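Local coordinates for amino acid ABC transporter, periplasmic amino acid-binding protein, putative (Streptococcus pneumoniae, PDB 4I62) that probably delivers amino acids to an ABC transporter as its extracellular substrate-binding protein, and holds L-arginine in the cleft of a type II periplasmic binding protein fold, at residues S67-E70 / L71-I75; E162-A165 / K166-Q170; A241-K244 / T245-K248; Q247-E251 / S252-D256; D261-K264 / A265-K269. One frame throughout, in Å; residues are numbered along the deposited sequence.

Interaction 1: S67-E70 / L71-I75; sequences SDIE and LAKAI
E70 and K73 rise from the helix 67-79 side by side and pointing the same way, a worked example of how an ion pair can span three residues of a helix. The lysine is extended beyond CG, whereas the glutamate folds to meet it: a bend at chi2 (-57°) brings the carboxylate back alongside the lysine chain. K73 NZ then donates to E70 OE2 at 2.9 Å, approaching on the syn side, 19° out of the carboxylate plane. I69 meets the same lysine from another direction. Its CG2 branch, anti to the backbone N, crosses the chain at a slant and touches K73 CE at 3.9 Å, so that K73 CE touches both an apolar branch and the acid. The backbone beneath is regular, with L71 N bonded to S67 O at 3.0 Å, A72 N to D68 O at 2.9 Å and A74 N to E70 O at 3.0 Å. While the ion pair lies on the outer side, L71 is buried against L249, and A74 touches T245, both of helix 236-251. D68 leaves the helix in a different direction; its OD2 accepts from G108 N, and its OD1 takes a weak bond from Y125 OH. The D68 side chain lies about 6 Å from the bound arginine. A helix with a charged outer side, a packed inner side and its first turn beside the ligand fits the type II periplasmic binding protein fold.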
loop_
_atom_site.group_PDB
_atom_site.type_symbol
_atom_site.label_atom_id
_atom_site.label_comp_id
_atom_site.label_asym_id
_atom_site.label_seq_id
_atom_site.Cartn_x
_atom_site.Cartn_y
_atom_site.Cartn_z
ATOM N N SER A 67 -0.216 9.598 -3.904
ATOM C CA SER A 67 0.095 9.335 -5.298
ATOM C C SER A 67 -0.900 8.393 -5.964
ATOM O O SER A 67 -1.138 8.514 -7.171
ATOM C CB SER A 67 1.514 8.799 -5.436
ATOM O OG SER A 67 1.698 7.603 -4.708
ATOM N N ASP A 68 -1.499 7.459 -5.216
ATOM C CA ASP A 68 -2.488 6.569 -5.800
ATOM C C ASP A 68 -3.785 7.338 -6.083
ATOM O O ASP A 68 -4.536 6.972 -6.990
ATOM C CB ASP A 68 -2.838 5.405 -4.847
ATOM C CG ASP A 68 -1.891 4.213 -4.941
ATOM O OD1 ASP A 68 -1.074 4.144 -5.875
ATOM O OD2 ASP A 68 -2.036 3.301 -4.077
ATOM N N ILE A 69 -4.077 8.384 -5.302
ATOM C CA ILE A 69 -5.253 9.212 -5.569
ATOM C C ILE A 69 -5.011 9.976 -6.883
ATOM O O ILE A 69 -5.916 10.101 -7.720
ATOM C CB ILE A 69 -5.548 10.200 -4.410
ATOM C CG1 ILE A 69 -6.123 9.497 -3.192
ATOM C CG2 ILE A 69 -6.531 11.277 -4.856
ATOM C CD1 ILE A 69 -5.294 8.440 -2.539
ATOM N N GLU A 70 -3.792 10.485 -7.088
ATOM C CA GLU A 70 -3.483 11.170 -8.347
ATOM C C GLU A 70 -3.541 10.211 -9.536
ATOM O O GLU A 70 -4.028 10.588 -10.610
ATOM C CB GLU A 70 -2.134 11.875 -8.217
ATOM C CG GLU A 70 -2.124 12.943 -7.125
ATOM C CD GLU A 70 -3.197 13.993 -7.344
ATOM O OE1 GLU A 70 -3.253 14.538 -8.464
ATOM O OE2 GLU A 70 -3.995 14.282 -6.428
ATOM N N LEU A 71 -3.071 8.979 -9.367
ATOM C CA LEU A 71 -3.211 7.961 -10.399
ATOM C C LEU A 71 -4.682 7.698 -10.693
ATOM O O LEU A 71 -5.098 7.639 -11.854
ATOM C CB LEU A 71 -2.511 6.686 -9.962
ATOM C CG LEU A 71 -2.620 5.455 -10.870
ATOM C CD1 LEU A 71 -2.175 5.739 -12.304
ATOM C CD2 LEU A 71 -1.868 4.264 -10.306
ATOM N N ALA A 72 -5.493 7.561 -9.641
ATOM C CA ALA A 72 -6.931 7.335 -9.806
ATOM C C ALA A 72 -7.598 8.476 -10.589
ATOM O O ALA A 72 -8.433 8.248 -11.430
ATOM C CB ALA A 72 -7.594 7.164 -8.438
ATOM N N LYS A 73 -7.234 9.723 -10.246
ATOM C CA LYS A 73 -7.774 10.881 -10.966
ATOM C C LYS A 73 -7.406 10.835 -12.450
ATOM O O LYS A 73 -8.233 11.157 -13.317
ATOM C CB LYS A 73 -7.218 12.178 -10.360
ATOM C CG LYS A 73 -7.794 12.566 -9.012
ATOM C CD LYS A 73 -7.063 13.841 -8.488
ATOM C CE LYS A 73 -7.510 14.265 -7.104
ATOM N NZ LYS A 73 -6.647 15.399 -6.669
ATOM N N ALA A 74 -6.173 10.452 -12.746
ATOM C CA ALA A 74 -5.741 10.374 -14.134
ATOM C C ALA A 74 -6.521 9.305 -14.898
ATOM O O ALA A 74 -6.889 9.498 -16.058
ATOM C CB ALA A 74 -4.214 10.153 -14.229
ATOM N N ILE A 75 -6.765 8.153 -14.261
ATOM C CA ILE A 75 -7.549 7.106 -14.900
ATOM C C ILE A 75 -8.985 7.570 -15.140
ATOM O O ILE A 75 -9.541 7.344 -16.197
ATOM C CB ILE A 75 -7.485 5.792 -14.062
ATOM C CG1 ILE A 75 -6.054 5.281 -13.982
ATOM C CG2 ILE A 75 -8.461 4.762 -14.618
ATOM C CD1 ILE A 75 -5.857 4.209 -12.914
#

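Interaction 2: E162-A165 / K166-Q170; sequences ETMA and KDLLQ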
loop_
_atom_site.group_PDB
_atom_site.type_symbol
_atom_site.label_atom_id
_atom_site.label_comp_id
_atom_site.label_asym_id
_atom_site.label_seq_id
_atom_site.Cartn_x
_atom_site.Cartn_y
_atom_site.Cartn_z
ATOM N N GLU A 162 1.969 -9.861 6.053
ATOM C CA GLU A 162 1.422 -10.831 7.003
ATOM C C GLU A 162 1.738 -12.242 6.526
ATOM O O GLU A 162 2.137 -13.097 7.320
ATOM C CB GLU A 162 -0.090 -10.644 7.092
ATOM C CG GLU A 162 -0.785 -11.678 7.978
ATOM C CD GLU A 162 -2.302 -11.583 7.965
ATOM O OE1 GLU A 162 -2.940 -11.319 6.930
ATOM O OE2 GLU A 162 -2.897 -11.816 9.041
ATOM N N THR A 163 1.565 -12.498 5.230
ATOM C CA THR A 163 1.897 -13.811 4.669
ATOM C C THR A 163 3.368 -14.171 4.839
ATOM O O THR A 163 3.695 -15.307 5.216
ATOM C CB THR A 163 1.482 -13.882 3.204
ATOM O OG1 THR A 163 0.077 -13.617 3.128
ATOM C CG2 THR A 163 1.760 -15.233 2.595
ATOM N N MET A 164 4.247 -13.216 4.558
ATOM C CA MET A 164 5.681 -13.432 4.728
ATOM C C MET A 164 6.003 -13.798 6.170
ATOM O O MET A 164 6.784 -14.718 6.413
ATOM C CB MET A 164 6.439 -12.164 4.339
ATOM C CG MET A 164 7.892 -12.357 4.037
ATOM S SD MET A 164 8.650 -10.745 3.663
ATOM C CE MET A 164 7.257 -9.757 3.063
ATOM N N ALA A 165 5.424 -13.069 7.110
ATOM C CA ALA A 165 5.677 -13.357 8.514
ATOM C C ALA A 165 5.218 -14.748 8.888
ATOM O O ALA A 165 5.955 -15.499 9.554
ATOM C CB ALA A 165 5.010 -12.335 9.395
ATOM N N LYS A 166 4.018 -15.126 8.447
ATOM C CA LYS A 166 3.486 -16.458 8.744
ATOM C C LYS A 166 4.363 -17.548 8.149
ATOM O O LYS A 166 4.535 -18.591 8.770
ATOM C CB LYS A 166 2.051 -16.609 8.222
ATOM C CG LYS A 166 1.037 -15.667 8.864
ATOM C CD LYS A 166 -0.395 -15.973 8.439
ATOM C CE LYS A 166 -1.390 -15.046 9.142
ATOM N NZ LYS A 166 -2.745 -15.120 8.533
ATOM N N ASP A 167 4.891 -17.309 6.948
ATOM C CA ASP A 167 5.620 -18.334 6.232
ATOM C C ASP A 167 7.055 -18.527 6.699
ATOM O O ASP A 167 7.590 -19.623 6.611
ATOM C CB ASP A 167 5.595 -18.065 4.733
ATOM C CG ASP A 167 4.223 -18.271 4.111
ATOM O OD1 ASP A 167 3.301 -18.836 4.741
ATOM O OD2 ASP A 167 4.085 -17.859 2.934
ATOM N N LEU A 168 7.667 -17.481 7.245
ATOM C CA LEU A 168 9.085 -17.490 7.617
ATOM C C LEU A 168 9.390 -17.460 9.107
ATOM O O LEU A 168 10.447 -17.931 9.544
ATOM C CB LEU A 168 9.824 -16.333 6.975
ATOM C CG LEU A 168 9.975 -16.348 5.467
ATOM C CD1 LEU A 168 10.616 -15.035 5.059
ATOM C CD2 LEU A 168 10.836 -17.528 5.048
ATOM N N LEU A 169 8.480 -16.871 9.874
ATOM C CA LEU A 169 8.795 -16.548 11.265
ATOM C C LEU A 169 8.123 -17.475 12.289
ATOM O O LEU A 169 7.471 -17.009 13.232
ATOM C CB LEU A 169 8.491 -15.063 11.540
ATOM C CG LEU A 169 9.154 -14.069 10.575
ATOM C CD1 LEU A 169 8.729 -12.634 10.940
ATOM C CD2 LEU A 169 10.675 -14.205 10.533
ATOM N N GLN A 170 8.306 -18.778 12.115
ATOM C CA GLN A 170 7.733 -19.769 13.033
ATOM C C GLN A 170 8.222 -19.662 14.473
ATOM O O GLN A 170 7.565 -20.182 15.374
ATOM C CB GLN A 170 7.975 -21.194 12.526
ATOM C CG GLN A 170 7.054 -21.616 11.386
ATOM C CD GLN A 170 7.446 -21.005 10.056
ATOM O OE1 GLN A 170 8.543 -20.471 9.884
ATOM N NE2 GLN A 170 6.537 -21.053 9.102
#
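A165 and L169 form the close-packed side of this helix end, with L169 CD1 lying 4.0 Å from A165 CB. The leucine folds back over the last turn, CG anti to its own carbonyl carbon (chi1 -53°), and both residues rest on L174 of strand 173-177. Their backbones are joined as well: L169 N donates to A165 O at 2.9 Å, although L169 is already the first residue to abandon helical angles. The helix 160-168 is thus pressed onto its strand within a beta-alpha-beta unit. Things are looser on the exposed side. T163 and D167 run side by side, T163 CG2 standing 3.5 Å from D167 OD2, with no polar bond between the two side chains. One residue earlier in each segment, K166 stretches along E162, and K166 NZ makes a weak salt bridge to E162 OE2 at 3.3 Å; since this lysine was deposited in two conformers, the bridge is doubtful as a permanent link. The glutamate is held more firmly by other partners, OE1 accepting from G158 N and OE2 bonded to S176 OG. Its carboxylate is therefore fixed by neutral groups next to the helix start, and the lysine probably adds only a modest electrostatic contribution.

Interaction 3: A241-K244 / T245-K248; sequences AVDK and TIQK
V242 lies along I246, both side chains pointing the same way, and its CG1 methyl meets I246 CD1 at 3.8 Å. This is the four-residue spacing of an amphipathic helix, here helix 236-251, whose buried side lies against helix 67-79 and the loop around S122 in a type II periplasmic binding protein fold. CG1 reaches its partner because it stands anti to the backbone N of V242 (chi1 174°). T245 is also buried; it packs on A74, I75 and E78, and it settles its buried hydroxyl within its own helix. A chi1 of -55° puts OG1 beside its own backbone N, from where T245 OG1 donates to A241 O at 2.9 Å. D243 turns elsewhere: OD2 forms a salt bridge with K239, one turn back, and OD1 accepts from T123 N, so this acid ties the helix to the neighbouring loop. The i to i+4 backbone bonds continue beneath, as in Q247 N to D243 O at 2.9 Å. On the solvent side a water donates to K244 O at 2.8 Å. A241 O carries two donors at once, since T245 N also reaches it at 3.2 Å, and the amide and the hydroxyl arrive from opposite faces of the carbonyl plane.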
loop_
_atom_site.group_PDB
_atom_site.type_symbol
_atom_site.label_atom_id
_atom_site.label_comp_id
_atom_site.label_asym_id
_atom_site.label_seq_id
_atom_site.Cartn_x
_atom_site.Cartn_y
_atom_site.Cartn_z
ATOM N N ALA A 241 -7.299 1.011 -20.549
ATOM C CA ALA A 241 -7.343 2.380 -20.096
ATOM C C ALA A 241 -6.388 2.637 -18.942
ATOM O O ALA A 241 -5.701 3.679 -18.925
ATOM C CB ALA A 241 -8.766 2.777 -19.727
ATOM N N VAL A 242 -6.362 1.718 -17.989
ATOM C CA VAL A 242 -5.464 1.856 -16.870
ATOM C C VAL A 242 -4.014 1.814 -17.339
ATOM O O VAL A 242 -3.182 2.641 -16.912
ATOM C CB VAL A 242 -5.772 0.765 -15.816
ATOM C CG1 VAL A 242 -4.746 0.813 -14.730
ATOM C CG2 VAL A 242 -7.153 0.957 -15.216
ATOM N N ASP A 243 -3.689 0.858 -18.196
ATOM C CA ASP A 243 -2.296 0.715 -18.657
ATOM C C ASP A 243 -1.845 1.875 -19.541
ATOM O O ASP A 243 -0.684 2.261 -19.471
ATOM C CB ASP A 243 -2.117 -0.632 -19.363
ATOM C CG ASP A 243 -2.040 -1.783 -18.367
ATOM O OD1 ASP A 243 -2.045 -1.525 -17.134
ATOM O OD2 ASP A 243 -1.944 -2.935 -18.768
ATOM N N LYS A 244 -2.741 2.425 -20.369
ATOM C CA LYS A 244 -2.406 3.621 -21.136
ATOM C C LYS A 244 -2.011 4.755 -20.188
ATOM O O LYS A 244 -1.081 5.507 -20.452
ATOM C CB LYS A 244 -3.611 4.039 -21.988
ATOM C CG LYS A 244 -3.437 5.355 -22.717
ATOM C CD LYS A 244 -4.726 5.735 -23.432
ATOM C CE LYS A 244 -4.540 6.919 -24.366
ATOM N NZ LYS A 244 -3.897 8.078 -23.700
ATOM N N THR A 245 -2.756 4.882 -19.093
ATOM C CA THR A 245 -2.506 5.935 -18.113
ATOM C C THR A 245 -1.181 5.731 -17.377
ATOM O O THR A 245 -0.386 6.668 -17.249
ATOM C CB THR A 245 -3.691 6.047 -17.120
ATOM O OG1 THR A 245 -4.904 6.229 -17.831
ATOM C CG2 THR A 245 -3.502 7.203 -16.156
ATOM N N ILE A 246 -0.942 4.497 -16.915
ATOM C CA ILE A 246 0.318 4.200 -16.262
ATOM C C ILE A 246 1.488 4.445 -17.210
ATOM O O ILE A 246 2.479 5.060 -16.822
ATOM C CB ILE A 246 0.334 2.765 -15.692
ATOM C CG1 ILE A 246 -0.667 2.663 -14.525
ATOM C CG2 ILE A 246 1.726 2.395 -15.226
ATOM C CD1 ILE A 246 -0.972 1.206 -14.124
ATOM N N GLN A 247 1.386 3.970 -18.446
ATOM C CA GLN A 247 2.442 4.162 -19.447
ATOM C C GLN A 247 2.792 5.654 -19.624
ATOM O O GLN A 247 3.944 6.048 -19.636
ATOM C CB GLN A 247 1.983 3.533 -20.767
ATOM C CG GLN A 247 2.948 3.713 -21.980
ATOM C CD GLN A 247 2.458 3.021 -23.257
ATOM O OE1 GLN A 247 1.922 3.666 -24.174
ATOM N NE2 GLN A 247 2.688 1.719 -23.350
ATOM N N LYS A 248 1.757 6.473 -19.738
ATOM C CA LYS A 248 1.959 7.900 -19.920
ATOM C C LYS A 248 2.665 8.525 -18.713
ATOM O O LYS A 248 3.605 9.321 -18.865
ATOM C CB LYS A 248 0.586 8.552 -20.140
ATOM C CG LYS A 248 0.622 10.053 -20.290
ATOM C CD LYS A 248 -0.779 10.655 -20.382
ATOM C CE LYS A 248 -1.540 10.123 -21.582
ATOM N NZ LYS A 248 -2.688 11.008 -21.961
HETATM O O HOH W 1 -0.365 5.973 -23.168
#

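Interaction 4: Q247-E251 / S252-D256; sequences QKLKE and SGELD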
loop_
_atom_site.group_PDB
_atom_site.type_symbol
_atom_site.label_atom_id
_atom_site.label_comp_id
_atom_site.label_asym_id
_atom_site.label_seq_id
_atom_site.Cartn_x
_atom_site.Cartn_y
_atom_site.Cartn_z
ATOM N N GLN A 247 1.386 3.970 -18.446
ATOM C CA GLN A 247 2.442 4.162 -19.447
ATOM C C GLN A 247 2.792 5.654 -19.624
ATOM O O GLN A 247 3.944 6.048 -19.636
ATOM C CB GLN A 247 1.983 3.533 -20.767
ATOM C CG GLN A 247 2.948 3.713 -21.980
ATOM C CD GLN A 247 2.458 3.021 -23.257
ATOM O OE1 GLN A 247 1.922 3.666 -24.174
ATOM N NE2 GLN A 247 2.688 1.719 -23.350
ATOM N N LYS A 248 1.757 6.473 -19.738
ATOM C CA LYS A 248 1.959 7.900 -19.920
ATOM C C LYS A 248 2.665 8.525 -18.713
ATOM O O LYS A 248 3.605 9.321 -18.865
ATOM C CB LYS A 248 0.586 8.552 -20.140
ATOM C CG LYS A 248 0.622 10.053 -20.290
ATOM C CD LYS A 248 -0.779 10.655 -20.382
ATOM C CE LYS A 248 -1.540 10.123 -21.582
ATOM N NZ LYS A 248 -2.688 11.008 -21.961
ATOM N N LEU A 249 2.202 8.172 -17.517
ATOM C CA LEU A 249 2.782 8.744 -16.303
ATOM C C LEU A 249 4.209 8.267 -16.058
ATOM O O LEU A 249 5.028 9.026 -15.533
ATOM C CB LEU A 249 1.908 8.439 -15.076
ATOM C CG LEU A 249 0.540 9.115 -15.039
ATOM C CD1 LEU A 249 -0.310 8.529 -13.929
ATOM C CD2 LEU A 249 0.661 10.592 -14.811
ATOM N N LYS A 250 4.524 7.031 -16.454
ATOM C CA LYS A 250 5.871 6.515 -16.327
ATOM C C LYS A 250 6.809 7.223 -17.298
ATOM O O LYS A 250 7.870 7.715 -16.903
ATOM C CB LYS A 250 5.905 5.000 -16.589
ATOM C CG LYS A 250 5.419 4.181 -15.424
ATOM C CD LYS A 250 5.663 2.718 -15.684
ATOM C CE LYS A 250 5.713 1.949 -14.381
ATOM N NZ LYS A 250 6.228 0.558 -14.564
ATOM N N GLU A 251 6.435 7.281 -18.571
ATOM C CA GLU A 251 7.368 7.755 -19.579
ATOM C C GLU A 251 7.712 9.233 -19.391
ATOM O O GLU A 251 8.792 9.674 -19.809
ATOM C CB GLU A 251 6.802 7.518 -20.976
ATOM C CG GLU A 251 5.761 8.568 -21.356
ATOM C CD GLU A 251 5.229 8.380 -22.753
ATOM O OE1 GLU A 251 5.914 7.714 -23.566
ATOM O OE2 GLU A 251 4.121 8.899 -23.019
ATOM N N SER A 252 6.806 10.003 -18.805
ATOM C CA SER A 252 6.995 11.437 -18.634
ATOM C C SER A 252 7.742 11.764 -17.359
ATOM O O SER A 252 8.106 12.920 -17.124
ATOM C CB SER A 252 5.634 12.124 -18.598
ATOM O OG SER A 252 4.875 11.653 -17.481
ATOM N N GLY A 253 7.927 10.752 -16.509
ATOM C CA GLY A 253 8.493 10.979 -15.199
ATOM C C GLY A 253 7.453 11.507 -14.225
ATOM O O GLY A 253 7.764 11.777 -13.078
ATOM N N GLU A 254 6.198 11.642 -14.673
ATOM C CA GLU A 254 5.179 12.207 -13.785
ATOM C C GLU A 254 4.898 11.320 -12.568
ATOM O O GLU A 254 4.708 11.801 -11.441
ATOM C CB GLU A 254 3.895 12.519 -14.547
ATOM C CG GLU A 254 2.882 13.281 -13.730
ATOM C CD GLU A 254 1.720 13.769 -14.570
ATOM O OE1 GLU A 254 0.607 13.916 -14.011
ATOM O OE2 GLU A 254 1.920 14.007 -15.784
ATOM N N LEU A 255 4.850 10.015 -12.760
ATOM C CA LEU A 255 4.565 9.125 -11.642
ATOM C C LEU A 255 5.600 9.291 -10.516
ATOM O O LEU A 255 5.228 9.349 -9.329
ATOM C CB LEU A 255 4.515 7.682 -12.128
ATOM C CG LEU A 255 4.242 6.626 -11.062
ATOM C CD1 LEU A 255 2.948 6.929 -10.305
ATOM C CD2 LEU A 255 4.170 5.242 -11.699
ATOM N N ASP A 256 6.877 9.392 -10.892
ATOM C CA ASP A 256 7.960 9.650 -9.942
ATOM C C ASP A 256 7.705 10.948 -9.173
ATOM O O ASP A 256 7.840 10.983 -7.930
ATOM C CB ASP A 256 9.311 9.753 -10.662
ATOM C CG ASP A 256 9.788 8.426 -11.223
ATOM O OD1 ASP A 256 9.270 7.379 -10.790
ATOM O OD2 ASP A 256 10.701 8.437 -12.086
HETATM O O HOH W 2 7.657 8.283 -13.638
#
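L255 N reaches six residues back to L249 O, a bond of 2.9 Å that links two successive helices across a sharp turn. The amide is well aimed, with an N-H...O angle of 170°, yet it stands above the carbonyl plane by 49° and does not follow a lone pair. G253 suits the turn: at its phi of 80° a CB would press on the carbonyl O of the residue before. It is the first to leave helical angles after helix 236-251 and takes the N-cap position of helix 254-265. Its amide looks backward too, G253 N donating to K250 O at 3.1 Å. Between the helices S252 works in both directions. S252 OG donates to K248 O at 3.0 Å, an oxygen that S252 N also grips, and it accepts from E254 N at 3.1 Å, which defines an ST turn. This helix-glycine-helix junction sits at the surface of the binding-protein fold, with L249 and L255 as its buried side chains. L249 CB faces L255 CB at 4.0 Å, and L249 CD2 slants across to E254, touching carboxylate carbon CD at 3.4 Å. K250 lies alongside L255, its CG near the CD2 methyl, and sends NZ to P124 O. A water accepts from D256 N at 3.1 Å and donates weakly to K250 O.

Interaction 5: D261-K264 / A265-K269; sequences DAFK and ASIEK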
loop_
_atom_site.group_PDB
_atom_site.type_symbol
_atom_site.label_atom_id
_atom_site.label_comp_id
_atom_site.label_asym_id
_atom_site.label_seq_id
_atom_site.Cartn_x
_atom_site.Cartn_y
_atom_site.Cartn_z
ATOM N N ASP A 261 6.059 14.128 -4.375
ATOM C CA ASP A 261 5.197 15.177 -3.852
ATOM C C ASP A 261 4.394 14.652 -2.674
ATOM O O ASP A 261 4.240 15.325 -1.653
ATOM C CB ASP A 261 4.194 15.672 -4.913
ATOM C CG ASP A 261 4.825 16.463 -6.039
ATOM O OD1 ASP A 261 6.022 16.831 -5.952
ATOM O OD2 ASP A 261 4.076 16.732 -7.020
ATOM N N ALA A 262 3.830 13.468 -2.845
ATOM C CA ALA A 262 2.961 12.912 -1.826
ATOM C C ALA A 262 3.763 12.597 -0.559
ATOM O O ALA A 262 3.273 12.756 0.559
ATOM C CB ALA A 262 2.285 11.665 -2.356
ATOM N N PHE A 263 4.992 12.121 -0.740
ATOM C CA PHE A 263 5.842 11.815 0.401
ATOM C C PHE A 263 6.122 13.097 1.200
ATOM O O PHE A 263 5.934 13.140 2.420
ATOM C CB PHE A 263 7.135 11.137 -0.058
ATOM C CG PHE A 263 7.948 10.582 1.082
ATOM C CD1 PHE A 263 8.847 11.382 1.751
ATOM C CD2 PHE A 263 7.763 9.274 1.530
ATOM C CE1 PHE A 263 9.591 10.887 2.807
ATOM C CE2 PHE A 263 8.497 8.767 2.593
ATOM C CZ PHE A 263 9.391 9.572 3.234
ATOM N N LYS A 264 6.536 14.158 0.500
ATOM C CA LYS A 264 6.792 15.436 1.147
ATOM C C LYS A 264 5.561 15.970 1.876
ATOM O O LYS A 264 5.665 16.427 3.010
ATOM C CB LYS A 264 7.220 16.461 0.103
ATOM C CG LYS A 264 8.571 16.196 -0.536
ATOM C CD LYS A 264 8.869 17.216 -1.630
ATOM C CE LYS A 264 10.204 16.925 -2.316
ATOM N NZ LYS A 264 11.349 16.958 -1.359
ATOM N N ALA A 265 4.391 15.880 1.247
ATOM C CA ALA A 265 3.148 16.382 1.850
ATOM C C ALA A 265 2.642 15.543 3.042
ATOM O O ALA A 265 1.800 16.007 3.828
ATOM C CB ALA A 265 2.054 16.517 0.795
ATOM N N SER A 266 3.187 14.334 3.198
ATOM C CA SER A 266 2.819 13.479 4.335
ATOM C C SER A 266 3.627 13.762 5.597
ATOM O O SER A 266 3.291 13.248 6.673
ATOM C CB SER A 266 2.971 11.995 3.956
ATOM O OG SER A 266 4.343 11.570 3.978
ATOM N N ILE A 267 4.675 14.574 5.484
ATOM C CA ILE A 267 5.511 14.890 6.635
ATOM C C ILE A 267 4.821 15.978 7.441
ATOM O O ILE A 267 4.538 17.070 6.927
ATOM C CB ILE A 267 6.919 15.352 6.208
ATOM C CG1 ILE A 267 7.617 14.242 5.419
ATOM C CG2 ILE A 267 7.747 15.705 7.438
ATOM C CD1 ILE A 267 8.946 14.643 4.805
ATOM N N GLU A 268 4.541 15.671 8.704
ATOM C CA GLU A 268 3.822 16.587 9.591
ATOM C C GLU A 268 4.738 17.708 10.074
ATOM O O GLU A 268 5.890 17.473 10.439
ATOM C CB GLU A 268 3.237 15.829 10.791
ATOM C CG GLU A 268 2.260 14.728 10.406
ATOM C CD GLU A 268 2.037 13.706 11.515
ATOM O OE1 GLU A 268 2.563 13.897 12.630
ATOM O OE2 GLU A 268 1.334 12.700 11.260
ATOM N N LYS A 269 4.223 18.930 10.065
ATOM C CA LYS A 269 5.012 20.091 10.466
ATOM C C LYS A 269 4.367 20.786 11.653
ATOM O O LYS A 269 3.540 20.197 12.349
ATOM C CB LYS A 269 5.157 21.071 9.300
ATOM C CG LYS A 269 5.924 20.512 8.114
ATOM C CD LYS A 269 7.338 20.128 8.519
ATOM C CE LYS A 269 8.105 19.520 7.353
ATOM N NZ LYS A 269 9.501 19.176 7.749
HETATM O O HOH W 3 5.155 18.309 4.657
#
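The F263 ring is approached obliquely by I267, whose CD1 methyl comes within 4.3 Å of ring atom CE1. The F263 side chain also touches K203 and E207 of helix 199-208 and P51, joining its helix to that one. The setting is a C-terminal helix end: helix 254-265 runs out and the chain passes into an extended tail, I267 having a psi of 121°. The next flat group is the F263 carbonyl, which takes two donors from a single residue. S266 OG comes to F263 O at 2.7 Å and lies not far from the carbonyl plane, tilted by 17°, while S266 N reaches the same oxygen at 3.1 Å from well above that plane. The hydroxyl gets there because chi1 (78°) sets OG between the backbone N and the carbonyl carbon of S266, facing back to the last turn. The bonding also changes step here: A265 N still pairs with D261 O four residues back, at 3.0 Å, but I267 N turns to K264 O, three back, at 3.2 Å. Side groups from other elements hold the departing chain, with N208 bonded to S266 O and E268 N, and K56 NZ to A265 O. The K264 carbonyl has a further partner, a water that donates to K264 O at 2.6 Å and to I267 O at 2.7 Å, bridging the turn where the helix gives way to the tail.

Read from the N terminus, the contacts follow one another, with interactions 3 and 4 overlapping, and each is local, so none closes a long loop. Interaction 1 lies on helix 67-79. Interaction 2, about 32 Å away between centres and on the opposite side of the chain's centre, belongs to the beta-alpha-beta unit between strands 152-156 and 173-177. The chain then returns: interaction 3, on helix 236-251, packs against interaction 1 through A74, I75 and T245. Interaction 4 shares Q247 and K248 with it and turns into helix 254-265, with L249 also touching L71. Interaction 5 ends that helix, and A262 meets S67, so helix 67-79 joins three of the later contacts.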